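Local coordinates for protein acetyl-CoA acetyltransferase (Mycobacterium smegmatis, PDB 4EGV) that may have acyltransferase activity and is a monomeric thiolase-like protein type 1 with a thiolase fold and an additional C-terminal domain, at residues A[20-25]-A[386-391]; A[68-73]-A[123-128]; A[276-279]-A[285-288]; A[278-283]-A[293-298]. All coordinates share one frame; numbering follows the deposited sequence.

Interaction 1: A[20-25]-A[386-391]; sequences PVIVGV and HGIAEA
V25 and A389 bring strand 20-29 and helix 383-397 together, with their CA atoms 5.4 Å apart, and no hydrogen bond crosses between the segments. This is a helix packed on the central mixed sheet of the thiolase fold. The strand is not regular here. V23 and G24 both face L276 on the neighbouring strand 271-279 and form a classic beta bulge. Consistent with the bulge, I22 and V25, three residues apart, both point toward the helix. I22 reaches out with its long branch, which runs away from its own carbonyl carbon (chi1 -64°) and is extended at chi2. This carries CD1 to the CG2 branch of I388, and the two side chains cross at about a right angle. V25 stands closer to the helix. Its CG1 lies 4.1 Å from A389 CA, so the small alanine lets the valine approach the helix backbone. All four touching residues are buried. V392, one turn further along the same helix, continues the apolar surface under I22 and V25. At the other end of the helical segment, H386 turns to strand 271-279, and its ND1 is hydrogen-bonded to Q27 NE2. The closest approach is V25 CB to A389 CB, 3.8 Å. V25 CG2 lies beside the carbonyl oxygen A389 O at 3.9 Å.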
loop_
_atom_site.group_PDB
_atom_site.type_symbol
_atom_site.label_atom_id
_atom_site.label_comp_id
_atom_site.label_asym_id
_atom_site.label_seq_id
_atom_site.Cartn_x
_atom_site.Cartn_y
_atom_site.Cartn_z
ATOM N N PRO A 20 1.088 17.758 -16.974
ATOM C CA PRO A 20 2.206 17.075 -16.348
ATOM C C PRO A 20 2.506 15.704 -16.943
ATOM O O PRO A 20 1.609 14.892 -17.201
ATOM C CB PRO A 20 1.751 16.937 -14.912
ATOM C CG PRO A 20 0.305 16.812 -14.995
ATOM C CD PRO A 20 -0.131 17.650 -16.145
ATOM N N VAL A 21 3.782 15.470 -17.186
ATOM C CA VAL A 21 4.254 14.175 -17.612
ATOM C C VAL A 21 5.377 13.665 -16.700
ATOM O O VAL A 21 6.237 14.440 -16.244
ATOM C CB VAL A 21 4.683 14.186 -19.115
ATOM C CG1 VAL A 21 3.477 14.107 -19.992
ATOM C CG2 VAL A 21 5.522 15.406 -19.460
ATOM N N ILE A 22 5.355 12.366 -16.421
ATOM C CA ILE A 22 6.544 11.719 -15.860
ATOM C C ILE A 22 7.606 11.477 -16.943
ATOM O O ILE A 22 7.307 10.805 -17.953
ATOM C CB ILE A 22 6.219 10.446 -15.089
ATOM C CG1 ILE A 22 5.370 10.808 -13.890
ATOM C CG2 ILE A 22 7.499 9.737 -14.650
ATOM C CD1 ILE A 22 5.021 9.639 -13.031
ATOM N N VAL A 23 8.796 12.078 -16.744
ATOM C CA VAL A 23 9.871 12.015 -17.745
ATOM C C VAL A 23 11.059 11.125 -17.419
ATOM O O VAL A 23 11.695 10.611 -18.337
ATOM C CB VAL A 23 10.347 13.367 -18.264
ATOM C CG1 VAL A 23 9.188 14.095 -18.847
ATOM C CG2 VAL A 23 11.039 14.159 -17.186
ATOM N N GLY A 24 11.326 10.918 -16.126
ATOM C CA GLY A 24 12.441 10.108 -15.708
ATOM C C GLY A 24 12.106 9.321 -14.477
ATOM O O GLY A 24 11.514 9.850 -13.544
ATOM N N VAL A 25 12.480 8.049 -14.471
ATOM C CA VAL A 25 12.253 7.195 -13.302
ATOM C C VAL A 25 13.582 6.546 -12.884
ATOM O O VAL A 25 14.461 6.272 -13.712
ATOM C CB VAL A 25 11.094 6.140 -13.535
ATOM C CG1 VAL A 25 9.785 6.825 -13.747
ATOM C CG2 VAL A 25 11.364 5.207 -14.664
ATOM N N HIS A 386 8.607 2.270 -6.560
ATOM C CA HIS A 386 9.095 1.228 -7.420
ATOM C C HIS A 386 8.009 0.722 -8.419
ATOM O O HIS A 386 8.294 0.475 -9.571
ATOM C CB HIS A 386 9.650 0.099 -6.540
ATOM C CG HIS A 386 10.865 0.507 -5.770
ATOM N ND1 HIS A 386 12.116 0.568 -6.344
ATOM C CD2 HIS A 386 11.015 0.916 -4.486
ATOM C CE1 HIS A 386 12.987 0.974 -5.446
ATOM N NE2 HIS A 386 12.345 1.184 -4.312
ATOM N N GLY A 387 6.784 0.582 -7.919
ATOM C CA GLY A 387 5.595 0.336 -8.702
ATOM C C GLY A 387 5.378 1.328 -9.825
ATOM O O GLY A 387 5.227 0.937 -10.978
ATOM N N ILE A 388 5.378 2.608 -9.471
ATOM C CA ILE A 388 5.300 3.689 -10.429
ATOM C C ILE A 388 6.424 3.644 -11.461
ATOM O O ILE A 388 6.187 3.835 -12.660
ATOM C CB ILE A 388 5.221 5.067 -9.739
ATOM C CG1 ILE A 388 3.996 5.110 -8.832
ATOM C CG2 ILE A 388 5.176 6.188 -10.741
ATOM C CD1 ILE A 388 3.865 6.335 -7.922
ATOM N N ALA A 389 7.645 3.411 -11.009
ATOM C CA ALA A 389 8.753 3.316 -11.933
ATOM C C ALA A 389 8.546 2.156 -12.921
ATOM O O ALA A 389 8.695 2.353 -14.099
ATOM C CB ALA A 389 10.082 3.241 -11.217
ATOM N N GLU A 390 8.153 0.987 -12.440
ATOM C CA GLU A 390 7.911 -0.159 -13.305
ATOM C C GLU A 390 6.747 0.060 -14.280
ATOM O O GLU A 390 6.843 -0.336 -15.445
ATOM C CB GLU A 390 7.681 -1.462 -12.523
ATOM C CG GLU A 390 8.882 -2.118 -11.908
ATOM C CD GLU A 390 10.127 -2.220 -12.800
ATOM O OE1 GLU A 390 10.034 -2.116 -14.053
ATOM O OE2 GLU A 390 11.227 -2.413 -12.213
ATOM N N ALA A 391 5.663 0.662 -13.777
ATOM C CA ALA A 391 4.530 1.126 -14.588
ATOM C C ALA A 391 4.937 2.019 -15.707
ATOM O O ALA A 391 4.535 1.794 -16.819
ATOM C CB ALA A 391 3.504 1.828 -13.753
#

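Interaction 2: A[68-73]-A[123-128]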
loop_
_atom_site.group_PDB
_atom_site.type_symbol
_atom_site.label_atom_id
_atom_site.label_comp_id
_atom_site.label_asym_id
_atom_site.label_seq_id
_atom_site.Cartn_x
_atom_site.Cartn_y
_atom_site.Cartn_z
ATOM N N ILE A 68 14.923 22.096 -11.590
ATOM C CA ILE A 68 14.047 21.587 -10.529
ATOM C C ILE A 68 13.665 22.674 -9.490
ATOM O O ILE A 68 14.527 23.246 -8.828
ATOM C CB ILE A 68 14.644 20.334 -9.792
ATOM C CG1 ILE A 68 14.789 19.160 -10.739
ATOM C CG2 ILE A 68 13.772 19.920 -8.616
ATOM C CD1 ILE A 68 15.717 18.078 -10.248
ATOM N N ASP A 69 12.368 22.917 -9.354
ATOM C CA ASP A 69 11.872 23.896 -8.433
ATOM C C ASP A 69 11.321 23.308 -7.112
ATOM O O ASP A 69 11.242 24.018 -6.093
ATOM C CB ASP A 69 10.897 24.887 -9.118
ATOM C CG ASP A 69 9.669 24.199 -9.824
ATOM O OD1 ASP A 69 8.784 23.575 -9.175
ATOM O OD2 ASP A 69 9.563 24.331 -11.065
ATOM N N THR A 70 10.954 22.020 -7.118
ATOM C CA THR A 70 10.508 21.355 -5.899
ATOM C C THR A 70 11.052 19.959 -5.794
ATOM O O THR A 70 11.046 19.230 -6.769
ATOM C CB THR A 70 8.992 21.261 -5.817
ATOM O OG1 THR A 70 8.452 22.532 -6.140
ATOM C CG2 THR A 70 8.561 20.879 -4.407
ATOM N N VAL A 71 11.527 19.625 -4.595
ATOM C CA VAL A 71 11.834 18.262 -4.218
ATOM C C VAL A 71 10.930 17.804 -3.088
ATOM O O VAL A 71 10.586 18.552 -2.176
ATOM C CB VAL A 71 13.309 18.010 -3.858
ATOM C CG1 VAL A 71 14.167 18.318 -5.025
ATOM C CG2 VAL A 71 13.740 18.810 -2.677
ATOM N N ALA A 72 10.523 16.558 -3.168
ATOM C CA ALA A 72 9.691 16.020 -2.180
ATOM C C ALA A 72 10.259 14.645 -1.877
ATOM O O ALA A 72 10.610 13.886 -2.777
ATOM C CB ALA A 72 8.251 15.963 -2.687
ATOM N N GLY A 73 10.398 14.347 -0.599
ATOM C CA GLY A 73 10.826 13.036 -0.152
ATOM C C GLY A 73 9.810 12.325 0.716
ATOM O O GLY A 73 9.049 12.932 1.489
ATOM N N THR A 123 0.227 12.374 -7.594
ATOM C CA THR A 123 -1.030 13.029 -7.886
ATOM C C THR A 123 -1.064 14.524 -7.471
ATOM O O THR A 123 -1.480 15.377 -8.251
ATOM C CB THR A 123 -2.202 12.253 -7.281
ATOM O OG1 THR A 123 -2.175 10.902 -7.755
ATOM C CG2 THR A 123 -3.558 12.925 -7.581
ATOM N N GLU A 124 -0.657 14.823 -6.250
ATOM C CA GLU A 124 -0.561 16.193 -5.789
ATOM C C GLU A 124 0.364 17.096 -6.652
ATOM O O GLU A 124 -0.005 18.221 -6.961
ATOM C CB GLU A 124 -0.125 16.191 -4.321
ATOM C CG GLU A 124 -0.149 17.522 -3.593
ATOM C CD GLU A 124 0.992 17.636 -2.600
ATOM O OE1 GLU A 124 1.206 16.710 -1.800
ATOM O OE2 GLU A 124 1.699 18.646 -2.635
ATOM N N PHE A 125 1.532 16.617 -7.070
ATOM C CA PHE A 125 2.354 17.449 -7.943
ATOM C C PHE A 125 1.936 17.483 -9.365
ATOM O O PHE A 125 2.215 18.421 -10.037
ATOM C CB PHE A 125 3.873 17.264 -7.746
ATOM C CG PHE A 125 4.347 17.834 -6.433
ATOM C CD1 PHE A 125 4.340 19.213 -6.233
ATOM C CD2 PHE A 125 4.678 16.998 -5.361
ATOM C CE1 PHE A 125 4.692 19.756 -4.991
ATOM C CE2 PHE A 125 5.008 17.524 -4.125
ATOM C CZ PHE A 125 5.020 18.907 -3.929
ATOM N N GLY A 126 1.224 16.474 -9.817
ATOM C CA GLY A 126 0.529 16.515 -11.096
ATOM C C GLY A 126 -0.452 17.661 -11.153
ATOM O O GLY A 126 -0.420 18.458 -12.074
ATOM N N GLY A 127 -1.326 17.725 -10.156
ATOM C CA GLY A 127 -2.302 18.808 -9.993
ATOM C C GLY A 127 -1.719 20.200 -9.914
ATOM O O GLY A 127 -2.308 21.116 -10.420
ATOM N N LYS A 128 -0.561 20.335 -9.278
ATOM C CA LYS A 128 0.066 21.628 -9.089
ATOM C C LYS A 128 0.832 22.043 -10.306
ATOM O O LYS A 128 0.999 23.234 -10.545
ATOM C CB LYS A 128 0.984 21.630 -7.868
ATOM C CG LYS A 128 0.246 21.694 -6.541
ATOM C CD LYS A 128 1.191 21.571 -5.367
ATOM C CE LYS A 128 0.411 21.638 -4.076
ATOM N NZ LYS A 128 1.345 22.008 -2.989
#
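The outer end of the F125 ring fits against two side chains of strand 70-73. CE2 meets A72 CB at 3.9 Å. CE1 and CZ both lie 4.1 Å from T70 CG2. Both methyl groups approach the ring obliquely. The first torsion of F125 (chi1 -70°) turns the ring away from its own carbonyl carbon and sends it out from the helix to the strand. T70 is set to give each end of its side chain a separate task. Its methyl lies opposite its own backbone N and goes to the phenyl ring, while OG1 is hydrogen-bonded to N134 OD1. The buried hydroxyl is thus satisfied without help from the helix. T70 and F125 cross at about a right angle. On the helix itself, E124 OE2 lies 3.6 Å above the plane of the F125 ring, offset toward its rim. K128 NZ reaches the same oxygen in a weak salt bridge of 3.4 Å. V137 of strand 136-143 also touches F125. Helix 117-130 joins the parallel strands 107-110 and 136-143, and strand 70-73 lies between them in the sheet. The arrangement is a beta-alpha-beta crossover of the layered thiolase fold, with the connecting helix packed over the strand it passes.

Interaction 3: A[276-279]-A[285-288]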
loop_
_atom_site.group_PDB
_atom_site.type_symbol
_atom_site.label_atom_id
_atom_site.label_comp_id
_atom_site.label_asym_id
_atom_site.label_seq_id
_atom_site.Cartn_x
_atom_site.Cartn_y
_atom_site.Cartn_z
ATOM N N LEU A 276 10.831 11.811 -11.829
ATOM C CA LEU A 276 10.969 13.130 -12.357
ATOM C C LEU A 276 9.769 13.499 -13.208
ATOM O O LEU A 276 9.440 12.821 -14.137
ATOM C CB LEU A 276 12.260 13.205 -13.151
ATOM C CG LEU A 276 12.774 14.516 -13.757
ATOM C CD1 LEU A 276 12.991 15.691 -12.737
ATOM C CD2 LEU A 276 14.014 14.166 -14.556
HETATM N N MSE A 277 9.134 14.606 -12.872
HETATM C CA MSE A 277 7.872 15.013 -13.445
HETATM C C MSE A 277 7.931 16.465 -13.843
HETATM O O MSE A 277 8.602 17.265 -13.206
HETATM C CB MSE A 277 6.819 14.847 -12.393
HETATM C CG MSE A 277 5.387 14.857 -12.904
HETATM SE SE MSE A 277 4.076 14.614 -11.414
HETATM C CE MSE A 277 5.146 13.422 -10.308
HETATM N N MSE A 278 7.201 16.811 -14.888
HETATM C CA MSE A 278 7.325 18.116 -15.537
HETATM C C MSE A 278 6.051 18.485 -16.278
HETATM O O MSE A 278 5.250 17.633 -16.603
HETATM C CB MSE A 278 8.416 18.044 -16.606
HETATM C CG MSE A 278 9.762 18.540 -16.273
HETATM SE SE MSE A 278 11.029 18.111 -17.739
HETATM C CE MSE A 278 9.757 17.218 -18.852
ATOM N N SER A 279 5.915 19.766 -16.597
ATOM C CA SER A 279 4.969 20.225 -17.583
ATOM C C SER A 279 5.518 19.858 -18.933
ATOM O O SER A 279 6.702 19.858 -19.147
ATOM C CB SER A 279 4.745 21.729 -17.468
ATOM O OG SER A 279 5.926 22.456 -17.649
ATOM N N LYS A 285 11.318 22.459 -23.670
ATOM C CA LYS A 285 12.375 23.439 -23.365
ATOM C C LYS A 285 13.717 22.818 -23.037
ATOM O O LYS A 285 14.729 23.268 -23.498
ATOM C CB LYS A 285 11.922 24.337 -22.211
ATOM C CG LYS A 285 12.510 25.741 -22.203
ATOM C CD LYS A 285 11.397 26.810 -21.957
ATOM C CE LYS A 285 10.796 26.817 -20.518
ATOM N NZ LYS A 285 11.702 27.506 -19.560
ATOM N N LEU A 286 13.633 21.718 -22.330
ATOM C CA LEU A 286 14.734 20.977 -21.785
ATOM C C LEU A 286 15.220 19.861 -22.668
ATOM O O LEU A 286 16.256 19.323 -22.423
ATOM C CB LEU A 286 14.302 20.388 -20.465
ATOM C CG LEU A 286 14.362 21.297 -19.263
ATOM C CD1 LEU A 286 14.443 20.443 -18.116
ATOM C CD2 LEU A 286 15.541 22.175 -19.287
ATOM N N GLY A 287 14.484 19.489 -23.690
ATOM C CA GLY A 287 15.061 18.647 -24.706
ATOM C C GLY A 287 14.896 17.178 -24.524
ATOM O O GLY A 287 15.636 16.393 -25.023
ATOM N N VAL A 288 13.852 16.863 -23.815
ATOM C CA VAL A 288 13.347 15.535 -23.404
ATOM C C VAL A 288 12.553 14.844 -24.485
ATOM O O VAL A 288 11.441 15.244 -24.762
ATOM C CB VAL A 288 12.450 15.607 -22.143
ATOM C CG1 VAL A 288 11.911 14.240 -21.778
ATOM C CG2 VAL A 288 13.220 16.198 -20.979
#
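This is a short-range apolar contact in which M278, near the end of strand 271-279, meets the end of the helix that follows it. The chain leaves the sheet at S279, the N-cap of helix 280-286. After the short helix the chain turns back, and V288 comes to lie against M278. M278, a selenomethionine in this crystal, carries the whole strand side of the contact. Its selenium lies 4.2 Å from L286 CD1, and the two side chains cross obliquely. Beyond the selenium the chain bends, and its end meets the valine: CE is 4.2 Å from V288 CG2. M278 and V288 run past each other in opposite directions. The exact place of CE is doubtful, because the model also sets it too close to a neighbouring alanine. G287 follows the helix in a Schellman motif, and its positive phi (92°) turns the backbone there. V288 then holds CG1 opposite its own backbone N (chi1 178°), with CG2 left to face M278. V23 of strand 20-29 touches both M278 and V288, and V136 touches M278 as well. The contact is made by carbon and selenium alone, with no hydrogen bond across. It implies plain van der Waals and hydrophobic attraction, with little directional preference between the partners.

Interaction 4: A[278-283]-A[293-298]; sequences MSVESA and WVYLRG
The indole of W293 takes up two helix residues at once, V280 and A283, each at a different part of its six-membered ring. V280 CG2 lies 3.6 Å from CZ3, and A283 CB lies 3.5 Å from CZ2 of W293. The methyl of A283 stands 3.2 Å above the ring plane, offset toward the rim. The setting is a strand-helix-strand connection of the thiolase fold. Helix 280-286 lies on the path between strands 271-279 and 294-303, which flank strand 20-29 on either side in the sheet. W293 lies near the start of strand 294-303. Its CG lies away from its own carbonyl carbon (chi1 -53°), which brings the indole to the first turn of the helix. V280 and W293 cross at about a right angle. NE1 is hydrogen-bonded to V288 O, which fixes one side of the indole. The helix start is held as well. S279 OG accepts from S282 N at 3.2 Å, with an N-H...O angle of 157°, and S282 OG donates to the same oxygen. V21 of strand 20-29 touches V280, W293 and Y295. The end of the Y295 ring also comes near. Its OH lies in the indole plane at the edge of W293. From V280 CG2, Y295 OH is 4.1 Å away and Y295 CE1 4.3 Å.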
loop_
_atom_site.group_PDB
_atom_site.type_symbol
_atom_site.label_atom_id
_atom_site.label_comp_id
_atom_site.label_asym_id
_atom_site.label_seq_id
_atom_site.Cartn_x
_atom_site.Cartn_y
_atom_site.Cartn_z
HETATM N N MSE A 278 7.201 16.811 -14.888
HETATM C CA MSE A 278 7.325 18.116 -15.537
HETATM C C MSE A 278 6.051 18.485 -16.278
HETATM O O MSE A 278 5.250 17.633 -16.603
HETATM C CB MSE A 278 8.416 18.044 -16.606
HETATM C CG MSE A 278 9.762 18.540 -16.273
HETATM SE SE MSE A 278 11.029 18.111 -17.739
HETATM C CE MSE A 278 9.757 17.218 -18.852
ATOM N N SER A 279 5.915 19.766 -16.597
ATOM C CA SER A 279 4.969 20.225 -17.583
ATOM C C SER A 279 5.518 19.858 -18.933
ATOM O O SER A 279 6.702 19.858 -19.147
ATOM C CB SER A 279 4.745 21.729 -17.468
ATOM O OG SER A 279 5.926 22.456 -17.649
ATOM N N VAL A 280 4.634 19.526 -19.844
ATOM C CA VAL A 280 4.972 19.277 -21.235
ATOM C C VAL A 280 5.802 20.432 -21.874
ATOM O O VAL A 280 6.689 20.204 -22.690
ATOM C CB VAL A 280 3.644 18.874 -21.967
ATOM C CG1 VAL A 280 3.486 19.420 -23.364
ATOM C CG2 VAL A 280 3.425 17.382 -21.873
ATOM N N GLU A 281 5.531 21.656 -21.451
ATOM C CA GLU A 281 6.295 22.820 -21.817
ATOM C C GLU A 281 7.730 22.785 -21.323
ATOM O O GLU A 281 8.648 23.131 -22.044
ATOM C CB GLU A 281 5.616 24.052 -21.271
ATOM C CG GLU A 281 6.276 25.367 -21.645
ATOM C CD GLU A 281 5.653 26.569 -20.925
ATOM O OE1 GLU A 281 4.913 26.408 -19.909
ATOM O OE2 GLU A 281 5.895 27.694 -21.386
ATOM N N SER A 282 7.936 22.385 -20.085
ATOM C CA SER A 282 9.298 22.163 -19.605
ATOM C C SER A 282 10.014 20.995 -20.289
ATOM O O SER A 282 11.213 21.036 -20.504
ATOM C CB SER A 282 9.319 21.969 -18.101
ATOM O OG SER A 282 8.920 23.128 -17.435
ATOM N N ALA A 283 9.271 19.972 -20.663
ATOM C CA ALA A 283 9.846 18.845 -21.375
ATOM C C ALA A 283 10.398 19.210 -22.748
ATOM O O ALA A 283 11.402 18.682 -23.160
ATOM C CB ALA A 283 8.849 17.728 -21.476
ATOM N N TRP A 293 7.803 10.528 -22.409
ATOM C CA TRP A 293 6.681 11.087 -21.681
ATOM C C TRP A 293 5.572 10.072 -21.374
ATOM O O TRP A 293 5.066 9.374 -22.258
ATOM C CB TRP A 293 6.053 12.228 -22.455
ATOM C CG TRP A 293 6.943 13.268 -22.890
ATOM C CD1 TRP A 293 8.278 13.311 -22.742
ATOM C CD2 TRP A 293 6.571 14.453 -23.595
ATOM N NE1 TRP A 293 8.782 14.451 -23.306
ATOM C CE2 TRP A 293 7.754 15.172 -23.842
ATOM C CE3 TRP A 293 5.348 14.986 -24.031
ATOM C CZ2 TRP A 293 7.761 16.388 -24.516
ATOM C CZ3 TRP A 293 5.351 16.187 -24.687
ATOM C CH2 TRP A 293 6.553 16.886 -24.915
ATOM N N VAL A 294 5.187 10.045 -20.106
ATOM C CA VAL A 294 4.051 9.286 -19.613
ATOM C C VAL A 294 3.085 10.220 -18.853
ATOM O O VAL A 294 3.477 11.016 -18.018
ATOM C CB VAL A 294 4.543 8.127 -18.743
ATOM C CG1 VAL A 294 3.438 7.290 -18.297
ATOM C CG2 VAL A 294 5.515 7.301 -19.525
ATOM N N TYR A 295 1.805 10.113 -19.164
ATOM C CA TYR A 295 0.746 10.901 -18.512
ATOM C C TYR A 295 0.122 10.191 -17.317
ATOM O O TYR A 295 -0.059 9.004 -17.297
ATOM C CB TYR A 295 -0.342 11.281 -19.532
ATOM C CG TYR A 295 0.212 12.016 -20.706
ATOM C CD1 TYR A 295 0.078 13.381 -20.785
ATOM C CD2 TYR A 295 0.918 11.352 -21.710
ATOM C CE1 TYR A 295 0.599 14.097 -21.835
ATOM C CE2 TYR A 295 1.456 12.045 -22.747
ATOM C CZ TYR A 295 1.288 13.443 -22.817
ATOM O OH TYR A 295 1.812 14.191 -23.861
ATOM N N LEU A 296 -0.175 10.949 -16.293
ATOM C CA LEU A 296 -0.952 10.435 -15.209
ATOM C C LEU A 296 -2.432 10.665 -15.572
ATOM O O LEU A 296 -3.010 11.698 -15.307
ATOM C CB LEU A 296 -0.521 11.100 -13.902
ATOM C CG LEU A 296 -1.290 10.743 -12.634
ATOM C CD1 LEU A 296 -1.417 9.262 -12.413
ATOM C CD2 LEU A 296 -0.630 11.417 -11.457
ATOM N N ARG A 297 -3.020 9.678 -16.209
ATOM C CA ARG A 297 -4.340 9.815 -16.755
ATOM C C ARG A 297 -5.436 9.744 -15.719
ATOM O O ARG A 297 -6.344 10.535 -15.750
ATOM C CB ARG A 297 -4.575 8.827 -17.890
ATOM C CG ARG A 297 -3.792 9.164 -19.150
ATOM C CD ARG A 297 -4.402 10.349 -19.928
ATOM N NE ARG A 297 -5.766 10.105 -20.412
ATOM C CZ ARG A 297 -6.075 9.505 -21.565
ATOM N NH1 ARG A 297 -5.144 9.076 -22.394
ATOM N NH2 ARG A 297 -7.336 9.322 -21.896
ATOM N N GLY A 298 -5.333 8.823 -14.780
ATOM C CA GLY A 298 -6.297 8.771 -13.702
ATOM C C GLY A 298 -5.681 8.803 -12.339
ATOM O O GLY A 298 -4.533 8.448 -12.145
#

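How the interactions relate
All four contacts reach the same mixed sheet. Interactions 3 and 4 share M278 and S279, and their centres are only about 8 Å apart. V288 N to A283 O and W293 NE1 to V288 O, both at 3.1 Å, are probable hydrogen bonds between them. Interaction 1 supplies the strand between their two strands: V21 N meets M278 O at 2.7 Å and I22 N meets V294 O at 2.8 Å, both probable hydrogen bonds. Interaction 2 lies about 13 Å, centre to centre, from interaction 1. Its helix reaches the others by packing, with G126 N 3.8 Å from the selenium of M277 and T123 CA 3.9 Å from L296 CD2.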